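Local coordinates for Mlr3007 protein (Mesorhizobium loti, PDB 3QQM) that probably transfers the amino group of leucine, isoleucine or valine to 2-oxoglutarate, using pyridoxal 5'-phosphate as cofactor, at residues R102-R107 against R129-V134; L18-R23 against D34-R39; L47-D52 against L75-N80. One frame throughout, in Å; residues are numbered along the deposited sequence.

Contact 1 (R102-R107 against R129-V134); sequences RLARTR and RSEYLV. With EDO (1,2-ethanediol), chain T.
Glu131 points its carboxylate into the backbone of Arg105 and Thr106, while Tyr132 lays its ring over Arg102. The two acceptor oxygens of Glu131 split the work. OE1 takes the N-H of Arg105 on its syn lone pair, with Arg105 N to Glu131 OE1 at 3.0 Å and the bond nearly straight at 172°. OE2 takes the N-H of Thr106, also on its syn lone pair, with Thr106 N to Glu131 OE2 at 3.0 Å. The Thr106 hydroxyl is modelled very close to the same OE2, so the details of that approach are doubtful. The Glu131 chain runs extended beyond CG (chi2 -174°), which carries the carboxylate across to these two N-H groups.

Tyr132 crosses Arg102 at about a right angle. CB of Arg102 stands over one ring face, 3.8 Å from the ring centroid, as a CH-pi contact. Past the rim, the Tyr132 hydroxyl OH donates to Leu103 O at 2.7 Å, coming from above the carbonyl plane. Arg129 NH2 donates to Tyr132 O at 2.9 Å. Arg129 NH1 donates to an ethanediol, probably from the crystallisation liquor. Thr106 OG1 also pairs with His127 of helix 123-130.

The contact joins the strand 99-103 region and the loop that follows to the helix 123-130 region, beside the six-stranded mixed sheet and at the protein surface. One carboxylate gathers two backbone N-H groups, so the loop after the strand is pinned by polar bonds. Those two donors are consistent with an ionised carboxylate.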
loop_
_atom_site.group_PDB
_atom_site.type_symbol
_atom_site.label_atom_id
_atom_site.label_comp_id
_atom_site.label_asym_id
_atom_site.label_seq_id
_atom_site.Cartn_x
_atom_site.Cartn_y
_atom_site.Cartn_z
ATOM N N ARG A 102 -16.156 0.903 0.636
ATOM C CA ARG A 102 -17.112 -0.018 1.240
ATOM C C ARG A 102 -16.326 -0.938 2.196
ATOM O O ARG A 102 -15.102 -1.130 2.035
ATOM C CB ARG A 102 -17.826 -0.881 0.200
ATOM C CG ARG A 102 -18.518 -0.125 -0.911
ATOM C CD ARG A 102 -19.706 0.614 -0.450
ATOM N NE ARG A 102 -20.800 -0.310 -0.141
ATOM C CZ ARG A 102 -21.769 -0.656 -0.995
ATOM N NH1 ARG A 102 -21.810 -0.165 -2.238
ATOM N NH2 ARG A 102 -22.698 -1.503 -0.599
ATOM N N LEU A 103 -17.033 -1.522 3.161
ATOM C CA LEU A 103 -16.434 -2.422 4.135
ATOM C C LEU A 103 -16.584 -3.873 3.726
ATOM O O LEU A 103 -17.698 -4.355 3.455
ATOM C CB LEU A 103 -17.103 -2.250 5.492
ATOM C CG LEU A 103 -16.630 -3.137 6.649
ATOM C CD1 LEU A 103 -15.195 -2.821 7.038
ATOM C CD2 LEU A 103 -17.572 -2.947 7.840
ATOM N N ALA A 104 -15.465 -4.571 3.677
ATOM C CA ALA A 104 -15.486 -5.974 3.351
ATOM C C ALA A 104 -15.868 -6.757 4.583
ATOM O O ALA A 104 -15.630 -6.305 5.697
ATOM C CB ALA A 104 -14.095 -6.452 2.886
ATOM N N ARG A 105 -16.472 -7.920 4.373
ATOM C CA ARG A 105 -16.812 -8.820 5.479
ATOM C C ARG A 105 -15.541 -9.590 5.794
ATOM O O ARG A 105 -15.364 -10.087 6.885
ATOM C CB ARG A 105 -17.959 -9.802 5.151
ATOM C CG ARG A 105 -17.602 -10.896 4.165
ATOM C CD ARG A 105 -18.678 -11.980 4.090
ATOM N NE ARG A 105 -19.962 -11.506 3.582
ATOM C CZ ARG A 105 -20.284 -11.475 2.289
ATOM N NH1 ARG A 105 -19.398 -11.855 1.366
ATOM N NH2 ARG A 105 -21.486 -11.034 1.915
ATOM N N THR A 106 -14.642 -9.648 4.814
ATOM C CA THR A 106 -13.344 -10.301 4.960
ATOM C C THR A 106 -12.589 -9.589 6.072
ATOM O O THR A 106 -12.357 -8.404 5.975
ATOM C CB THR A 106 -12.482 -10.118 3.685
ATOM O OG1 THR A 106 -13.163 -10.679 2.566
ATOM C CG2 THR A 106 -11.102 -10.770 3.842
ATOM N N ARG A 107 -12.216 -10.320 7.111
ATOM C CA ARG A 107 -11.475 -9.739 8.240
ATOM C C ARG A 107 -9.998 -10.156 8.299
ATOM O O ARG A 107 -9.633 -11.235 7.893
ATOM C CB ARG A 107 -12.166 -10.095 9.549
ATOM C CG ARG A 107 -13.565 -9.518 9.646
ATOM C CD ARG A 107 -13.531 -7.997 9.486
ATOM N NE ARG A 107 -14.862 -7.402 9.366
ATOM C CZ ARG A 107 -15.564 -6.971 10.398
ATOM N NH1 ARG A 107 -15.061 -7.070 11.627
ATOM N NH2 ARG A 107 -16.766 -6.450 10.206
ATOM N N ARG A 129 -11.463 -7.574 -2.223
ATOM C CA ARG A 129 -11.698 -6.864 -3.478
ATOM C C ARG A 129 -12.801 -7.547 -4.319
ATOM O O ARG A 129 -13.639 -6.872 -4.912
ATOM C CB ARG A 129 -10.392 -6.795 -4.257
ATOM C CG ARG A 129 -10.395 -6.056 -5.628
ATOM C CD ARG A 129 -10.814 -4.583 -5.541
ATOM N NE ARG A 129 -12.252 -4.395 -5.598
ATOM C CZ ARG A 129 -12.854 -3.214 -5.760
ATOM N NH1 ARG A 129 -12.153 -2.092 -5.836
ATOM N NH2 ARG A 129 -14.178 -3.156 -5.838
ATOM N N SER A 130 -12.847 -8.874 -4.306
ATOM C CA SER A 130 -13.844 -9.588 -5.088
ATOM C C SER A 130 -15.282 -9.452 -4.528
ATOM O O SER A 130 -16.232 -9.795 -5.199
ATOM C CB SER A 130 -13.474 -11.073 -5.198
ATOM O OG SER A 130 -13.746 -11.741 -3.976
ATOM N N GLU A 131 -15.429 -8.949 -3.312
ATOM C CA GLU A 131 -16.745 -8.776 -2.724
ATOM C C GLU A 131 -17.573 -7.675 -3.379
ATOM O O GLU A 131 -18.790 -7.696 -3.268
ATOM C CB GLU A 131 -16.642 -8.420 -1.241
ATOM C CG GLU A 131 -15.964 -9.465 -0.394
ATOM C CD GLU A 131 -16.009 -9.130 1.091
ATOM O OE1 GLU A 131 -17.006 -8.512 1.525
ATOM O OE2 GLU A 131 -15.069 -9.512 1.822
ATOM N N TYR A 132 -16.905 -6.708 -4.013
ATOM C CA TYR A 132 -17.575 -5.584 -4.629
ATOM C C TYR A 132 -17.109 -5.289 -6.047
ATOM O O TYR A 132 -15.933 -5.447 -6.364
ATOM C CB TYR A 132 -17.311 -4.328 -3.803
ATOM C CG TYR A 132 -17.857 -4.371 -2.405
ATOM C CD1 TYR A 132 -19.193 -4.209 -2.177
ATOM C CD2 TYR A 132 -17.022 -4.512 -1.307
ATOM C CE1 TYR A 132 -19.710 -4.240 -0.910
ATOM C CE2 TYR A 132 -17.538 -4.541 -0.032
ATOM C CZ TYR A 132 -18.888 -4.396 0.150
ATOM O OH TYR A 132 -19.430 -4.415 1.404
ATOM N N LEU A 133 -18.037 -4.804 -6.874
ATOM C CA LEU A 133 -17.739 -4.404 -8.246
ATOM C C LEU A 133 -17.074 -3.038 -8.208
ATOM O O LEU A 133 -17.256 -2.286 -7.243
ATOM C CB LEU A 133 -19.006 -4.316 -9.063
ATOM C CG LEU A 133 -19.750 -5.631 -9.288
ATOM C CD1 LEU A 133 -21.180 -5.399 -9.781
ATOM C CD2 LEU A 133 -18.967 -6.515 -10.247
ATOM N N VAL A 134 -16.342 -2.692 -9.277
ATOM C CA VAL A 134 -15.646 -1.398 -9.345
ATOM C C VAL A 134 -16.651 -0.261 -9.167
ATOM O O VAL A 134 -16.337 0.729 -8.520
ATOM C CB VAL A 134 -14.858 -1.182 -10.686
ATOM C CG1 VAL A 134 -13.950 0.088 -10.575
ATOM C CG2 VAL A 134 -13.993 -2.391 -11.020
HETATM C C1 EDO T . -7.706 -1.936 -6.721
HETATM O O1 EDO T . -8.343 -2.874 -7.592
HETATM C C2 EDO T . -8.741 -0.944 -6.193
HETATM O O2 EDO T . -9.315 -1.392 -4.967
#

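Contact 2 (L18-R23 against D34-R39)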
loop_
_atom_site.group_PDB
_atom_site.type_symbol
_atom_site.label_atom_id
_atom_site.label_comp_id
_atom_site.label_asym_id
_atom_site.label_seq_id
_atom_site.Cartn_x
_atom_site.Cartn_y
_atom_site.Cartn_z
ATOM N N LEU A 18 8.530 -10.480 -2.286
ATOM C CA LEU A 18 8.403 -9.139 -1.724
ATOM C C LEU A 18 8.134 -8.215 -2.896
ATOM O O LEU A 18 8.706 -8.385 -3.973
ATOM C CB LEU A 18 9.660 -8.720 -0.962
ATOM C CG LEU A 18 9.852 -9.527 0.322
ATOM C CD1 LEU A 18 11.215 -9.278 0.957
ATOM C CD2 LEU A 18 8.703 -9.213 1.320
ATOM N N ILE A 19 7.283 -7.232 -2.668
ATOM C CA ILE A 19 6.864 -6.305 -3.692
ATOM C C ILE A 19 6.961 -4.833 -3.266
ATOM O O ILE A 19 6.748 -4.479 -2.095
ATOM C CB ILE A 19 5.373 -6.613 -4.042
ATOM C CG1 ILE A 19 5.225 -8.049 -4.563
ATOM C CG2 ILE A 19 4.804 -5.630 -5.070
ATOM C CD1 ILE A 19 6.018 -8.306 -5.826
ATOM N N GLU A 20 7.292 -3.984 -4.229
ATOM C CA GLU A 20 7.343 -2.520 -4.041
ATOM C C GLU A 20 6.757 -1.904 -5.307
ATOM O O GLU A 20 7.159 -2.264 -6.421
ATOM C CB GLU A 20 8.765 -1.991 -3.803
ATOM C CG GLU A 20 9.389 -2.401 -2.486
ATOM C CD GLU A 20 8.708 -1.768 -1.273
ATOM O OE1 GLU A 20 8.100 -0.660 -1.419
ATOM O OE2 GLU A 20 8.796 -2.360 -0.173
ATOM N N THR A 21 5.796 -0.993 -5.117
ATOM C CA THR A 21 5.137 -0.311 -6.201
ATOM C C THR A 21 5.389 1.168 -5.989
ATOM O O THR A 21 4.925 1.761 -5.004
ATOM C CB THR A 21 3.640 -0.638 -6.230
ATOM O OG1 THR A 21 3.484 -2.049 -6.356
ATOM C CG2 THR A 21 2.943 0.064 -7.395
HETATM N N MSE A 22 6.078 1.763 -6.955
HETATM C CA MSE A 22 6.496 3.138 -6.870
HETATM C C MSE A 22 6.155 3.982 -8.099
HETATM O O MSE A 22 5.900 3.452 -9.196
HETATM C CB MSE A 22 8.026 3.149 -6.732
HETATM C CG MSE A 22 8.573 2.212 -5.644
HETATM SE SE MSE A 22 10.508 2.136 -5.582
HETATM C CE MSE A 22 10.877 1.390 -7.337
ATOM N N ARG A 23 6.214 5.301 -7.912
ATOM C CA ARG A 23 6.001 6.231 -8.996
ATOM C C ARG A 23 7.330 6.838 -9.358
ATOM O O ARG A 23 7.965 7.500 -8.529
ATOM C CB ARG A 23 5.078 7.365 -8.594
ATOM C CG ARG A 23 4.625 8.203 -9.788
ATOM C CD ARG A 23 4.109 9.591 -9.404
ATOM N NE ARG A 23 3.086 9.569 -8.368
ATOM C CZ ARG A 23 2.539 10.659 -7.820
ATOM N NH1 ARG A 23 2.895 11.884 -8.235
ATOM N NH2 ARG A 23 1.636 10.525 -6.848
ATOM N N ASP A 34 13.975 6.057 -1.064
ATOM C CA ASP A 34 14.674 5.509 0.086
ATOM C C ASP A 34 13.715 4.784 1.047
ATOM O O ASP A 34 14.058 3.740 1.574
ATOM C CB ASP A 34 15.548 6.554 0.787
ATOM C CG ASP A 34 14.788 7.770 1.211
ATOM O OD1 ASP A 34 13.550 7.818 1.002
ATOM O OD2 ASP A 34 15.440 8.688 1.749
ATOM N N ARG A 35 12.527 5.311 1.250
ATOM C CA ARG A 35 11.592 4.622 2.100
ATOM C C ARG A 35 11.272 3.239 1.508
ATOM O O ARG A 35 11.253 2.280 2.243
ATOM C CB ARG A 35 10.326 5.426 2.334
ATOM C CG ARG A 35 10.554 6.713 3.158
ATOM C CD ARG A 35 9.235 7.344 3.571
ATOM N NE ARG A 35 9.433 8.518 4.403
ATOM C CZ ARG A 35 9.590 8.494 5.734
ATOM N NH1 ARG A 35 9.616 7.344 6.396
ATOM N NH2 ARG A 35 9.770 9.633 6.405
ATOM N N HIS A 36 11.078 3.151 0.181
ATOM C CA HIS A 36 10.766 1.868 -0.478
ATOM C C HIS A 36 11.874 0.840 -0.313
ATOM O O HIS A 36 11.600 -0.310 -0.014
ATOM C CB HIS A 36 10.441 2.035 -1.974
ATOM C CG HIS A 36 9.114 2.681 -2.229
ATOM N ND1 HIS A 36 7.918 2.008 -2.081
ATOM C CD2 HIS A 36 8.792 3.938 -2.618
ATOM C CE1 HIS A 36 6.921 2.832 -2.343
ATOM N NE2 HIS A 36 7.423 4.007 -2.672
ATOM N N LEU A 37 13.115 1.253 -0.544
ATOM C CA LEU A 37 14.255 0.355 -0.413
ATOM C C LEU A 37 14.475 -0.021 1.067
ATOM O O LEU A 37 14.804 -1.148 1.375
ATOM C CB LEU A 37 15.507 0.992 -1.024
ATOM C CG LEU A 37 15.414 1.233 -2.532
ATOM C CD1 LEU A 37 16.637 1.930 -3.062
ATOM C CD2 LEU A 37 15.243 -0.068 -3.254
ATOM N N ALA A 38 14.265 0.919 1.970
ATOM C CA ALA A 38 14.411 0.626 3.396
ATOM C C ALA A 38 13.474 -0.518 3.752
ATOM O O ALA A 38 13.897 -1.483 4.373
ATOM C CB ALA A 38 14.112 1.848 4.270
ATOM N N ARG A 39 12.210 -0.404 3.347
ATOM C CA ARG A 39 11.236 -1.441 3.618
ATOM C C ARG A 39 11.614 -2.771 2.964
ATOM O O ARG A 39 11.598 -3.785 3.619
ATOM C CB ARG A 39 9.857 -1.041 3.123
ATOM C CG ARG A 39 8.802 -2.114 3.434
ATOM C CD ARG A 39 7.447 -1.596 3.230
ATOM N NE ARG A 39 7.160 -1.304 1.832
ATOM C CZ ARG A 39 6.061 -0.673 1.427
ATOM N NH1 ARG A 39 5.207 -0.181 2.317
ATOM N NH2 ARG A 39 5.853 -0.444 0.134
HETATM O O HOH W 1 4.440 0.183 -2.559
#
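Glu20 reaches across from the strand to His36 and Arg39 of the helix. Its chain bends at chi2 (-68°), which brings the carboxylate up to both. OE1 of Glu20 is gripped twice, from opposite faces of the carboxylate plane. His36 ND1 donates to Glu20 OE1 at 2.8 Å, in the plane of the imidazole and nearly along the C-O axis. Arg39 NH2 donates to Glu20 OE1 from the other face at 2.7 Å, tilted from the guanidinium plane. Arg39 NE meets Glu20 OE2 at 2.8 Å on its syn lone pair, with an angle of 169°. The salt bridge is thus side-on, one nitrogen to each oxygen. A glutamine at this position would probably remove the charge of the side-on salt bridge and set an NH2 group against Arg39 NE or NH2, so that the guanidinium would be less firmly held.

The strand and the helix run antiparallel (176°), with axes 9.2 Å apart. The helix lies against one face of the antiparallel sheet in the smaller domain of this class-IV aminotransferase. Arg39 also reaches the cofactor: its NH1 donates to a phosphate oxygen of the pyridoxal-lysine at position 118. Glu20 thus probably acts in the second shell, helping to position an arginine that binds the cofactor phosphate.

At Thr21 the backbone N donates to water 1, which also takes a weak bond from Arg39 NH2. Thr21 O comes 3.5 Å from His36 CE1. Met22, modelled as selenomethionine, then sets CG squarely over the imidazole face of His36, 3.4 Å from the ring centroid, with SE oblique to the ring. The other ring nitrogen, His36 NE2, is hydrogen-bonded to Ser211 OG.

Contact 3 (L47-D52 against L75-N80)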
loop_
_atom_site.group_PDB
_atom_site.type_symbol
_atom_site.label_atom_id
_atom_site.label_comp_id
_atom_site.label_asym_id
_atom_site.label_seq_id
_atom_site.Cartn_x
_atom_site.Cartn_y
_atom_site.Cartn_z
ATOM N N LEU A 47 12.939 -11.756 6.719
ATOM C CA LEU A 47 12.267 -12.945 6.206
ATOM C C LEU A 47 13.177 -14.005 5.601
ATOM O O LEU A 47 12.704 -15.061 5.226
ATOM C CB LEU A 47 11.181 -12.517 5.194
ATOM C CG LEU A 47 10.050 -11.689 5.799
ATOM C CD1 LEU A 47 9.098 -11.194 4.727
ATOM C CD2 LEU A 47 9.278 -12.495 6.882
ATOM N N GLY A 48 14.467 -13.712 5.492
ATOM C CA GLY A 48 15.435 -14.656 4.945
ATOM C C GLY A 48 15.541 -14.646 3.434
ATOM O O GLY A 48 15.841 -15.649 2.831
ATOM N N PHE A 49 15.258 -13.528 2.810
ATOM C CA PHE A 49 15.371 -13.434 1.348
ATOM C C PHE A 49 16.787 -13.037 0.900
ATOM O O PHE A 49 17.378 -12.130 1.465
ATOM C CB PHE A 49 14.373 -12.410 0.805
ATOM C CG PHE A 49 13.010 -12.943 0.590
ATOM C CD1 PHE A 49 12.310 -13.555 1.617
ATOM C CD2 PHE A 49 12.383 -12.764 -0.627
ATOM C CE1 PHE A 49 11.024 -14.048 1.410
ATOM C CE2 PHE A 49 11.094 -13.235 -0.844
ATOM C CZ PHE A 49 10.407 -13.874 0.176
ATOM N N ALA A 50 17.339 -13.726 -0.092
ATOM C CA ALA A 50 18.643 -13.312 -0.628
ATOM C C ALA A 50 18.300 -11.997 -1.309
ATOM O O ALA A 50 17.234 -11.881 -1.910
ATOM C CB ALA A 50 19.205 -14.327 -1.619
ATOM N N CYS A 51 19.141 -10.984 -1.128
ATOM C CA CYS A 51 18.885 -9.662 -1.705
ATOM C C CYS A 51 20.180 -8.949 -2.056
ATOM O O CYS A 51 20.938 -8.568 -1.175
ATOM C CB CYS A 51 18.104 -8.817 -0.711
ATOM S SG CYS A 51 17.478 -7.295 -1.408
ATOM N N ASP A 52 20.431 -8.783 -3.347
ATOM C CA ASP A 52 21.648 -8.134 -3.831
ATOM C C ASP A 52 21.290 -6.731 -4.365
ATOM O O ASP A 52 20.743 -6.597 -5.446
ATOM C CB ASP A 52 22.286 -8.986 -4.912
ATOM C CG ASP A 52 23.546 -8.369 -5.473
ATOM O OD1 ASP A 52 23.886 -7.231 -5.082
ATOM O OD2 ASP A 52 24.203 -9.025 -6.309
ATOM N N LEU A 75 8.490 -3.544 -8.481
ATOM C CA LEU A 75 9.731 -4.269 -8.168
ATOM C C LEU A 75 9.348 -5.492 -7.359
ATOM O O LEU A 75 8.571 -5.364 -6.422
ATOM C CB LEU A 75 10.656 -3.397 -7.341
ATOM C CG LEU A 75 12.020 -3.972 -6.984
ATOM C CD1 LEU A 75 12.869 -4.219 -8.240
ATOM C CD2 LEU A 75 12.749 -3.031 -5.986
ATOM N N ALA A 76 9.865 -6.670 -7.725
ATOM C CA ALA A 76 9.554 -7.917 -7.012
ATOM C C ALA A 76 10.815 -8.717 -6.722
ATOM O O ALA A 76 11.712 -8.785 -7.545
ATOM C CB ALA A 76 8.563 -8.770 -7.799
ATOM N N LEU A 77 10.850 -9.326 -5.538
ATOM C CA LEU A 77 11.977 -10.129 -5.094
ATOM C C LEU A 77 11.537 -11.507 -4.582
ATOM O O LEU A 77 10.661 -11.616 -3.721
ATOM C CB LEU A 77 12.687 -9.393 -3.968
ATOM C CG LEU A 77 13.927 -10.033 -3.359
ATOM C CD1 LEU A 77 15.083 -10.065 -4.379
ATOM C CD2 LEU A 77 14.311 -9.272 -2.083
ATOM N N ALA A 78 12.157 -12.545 -5.111
ATOM C CA ALA A 78 11.905 -13.913 -4.690
ATOM C C ALA A 78 12.971 -14.293 -3.649
ATOM O O ALA A 78 14.075 -13.720 -3.641
ATOM C CB ALA A 78 11.941 -14.881 -5.877
ATOM N N ARG A 79 12.621 -15.242 -2.779
ATOM C CA ARG A 79 13.497 -15.709 -1.713
ATOM C C ARG A 79 14.896 -16.134 -2.211
ATOM O O ARG A 79 15.877 -15.997 -1.481
ATOM C CB ARG A 79 12.821 -16.861 -0.971
ATOM C CG ARG A 79 13.610 -17.443 0.206
ATOM C CD ARG A 79 12.880 -18.626 0.801
ATOM N NE ARG A 79 11.503 -18.275 1.146
ATOM C CZ ARG A 79 11.132 -17.659 2.276
ATOM N NH1 ARG A 79 12.037 -17.292 3.189
ATOM N NH2 ARG A 79 9.849 -17.384 2.490
ATOM N N ASN A 80 14.990 -16.633 -3.437
ATOM C CA ASN A 80 16.287 -17.015 -3.972
ATOM C C ASN A 80 17.112 -15.821 -4.495
ATOM O O ASN A 80 18.230 -16.010 -5.007
ATOM C CB ASN A 80 16.151 -18.111 -5.053
ATOM C CG ASN A 80 15.273 -17.689 -6.258
ATOM O OD1 ASN A 80 14.999 -16.499 -6.506
ATOM N ND2 ASN A 80 14.838 -18.685 -7.010
HETATM O O HOH W 2 14.601 -17.922 3.599
#
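Phe49 has its ring anti to the carbonyl carbon (chi1 -84°), and Arg79 is extended as far as CG and CD before bending at chi3 (-53°). Together these turns lay the ring under the Arg79 backbone and curl the guanidinium back over the ring's rim. The contact joins the loop between helices 33-47 and 53-64 to strand 71-78 and the residues after it. It lies in the smaller, N-terminal domain of this fold-type IV aminotransferase, where helices pack on an antiparallel sheet. Gly48, with positive phi, follows the first helix, and Asp52 is the N-cap of the second.

Arg79 CA sits over one face of the Phe49 ring, 3.6 Å from its centroid, in a CH-pi contact. The two side chains cross at about a right angle, and Phe49 CE1 lies over one guanidinium face, 3.7 Å from Arg79 NH2. The ring and guanidinium planes stand 53° apart, so this is an oblique overlap, not a flat stack. The ring edge also approaches Leu77 O. Phe16 also meets this ring.

One straight backbone bond fixes the loop: Ala50 N donates to Arg79 O at 3.0 Å. Leu77 packs beside the loop. Leu77 CD1 touches Ala50 O at 3.7 Å, and its CD2 meets Cys51 SG.

The charge of Arg79 is paired chiefly by Asp15, through NE. Arg79 NH1 makes a weak bond to Leu47 O at 3.1 Å. Water 2 bridges Arg79 NH1 and Gly48 O, just past helix 33-47: it donates to Gly48 O and accepts from Arg79 NH1, at 2.7 Å in both cases.

Contacts 2 and 3 sit in the same domain, their centres 13 Å apart, and share one sheet. Strands 17-25 and 71-78 are neighbours there, and the strand bonds Leu18 N to Leu77 O and Glu20 O to Leu75 N, both 2.8 Å, join the two contacts directly. Helix 33-47 supplies one side of contact 2 and leads into the loop of contact 3. Contact 1 lies apart, on the opposite side of the chain's centre from contact 2. It is about 14 Å from contact 2 and about 19 Å from contact 3, in each case between nearest atoms. Of the three, contact 2 is the one tied to the cofactor, through Arg39 and the phosphate.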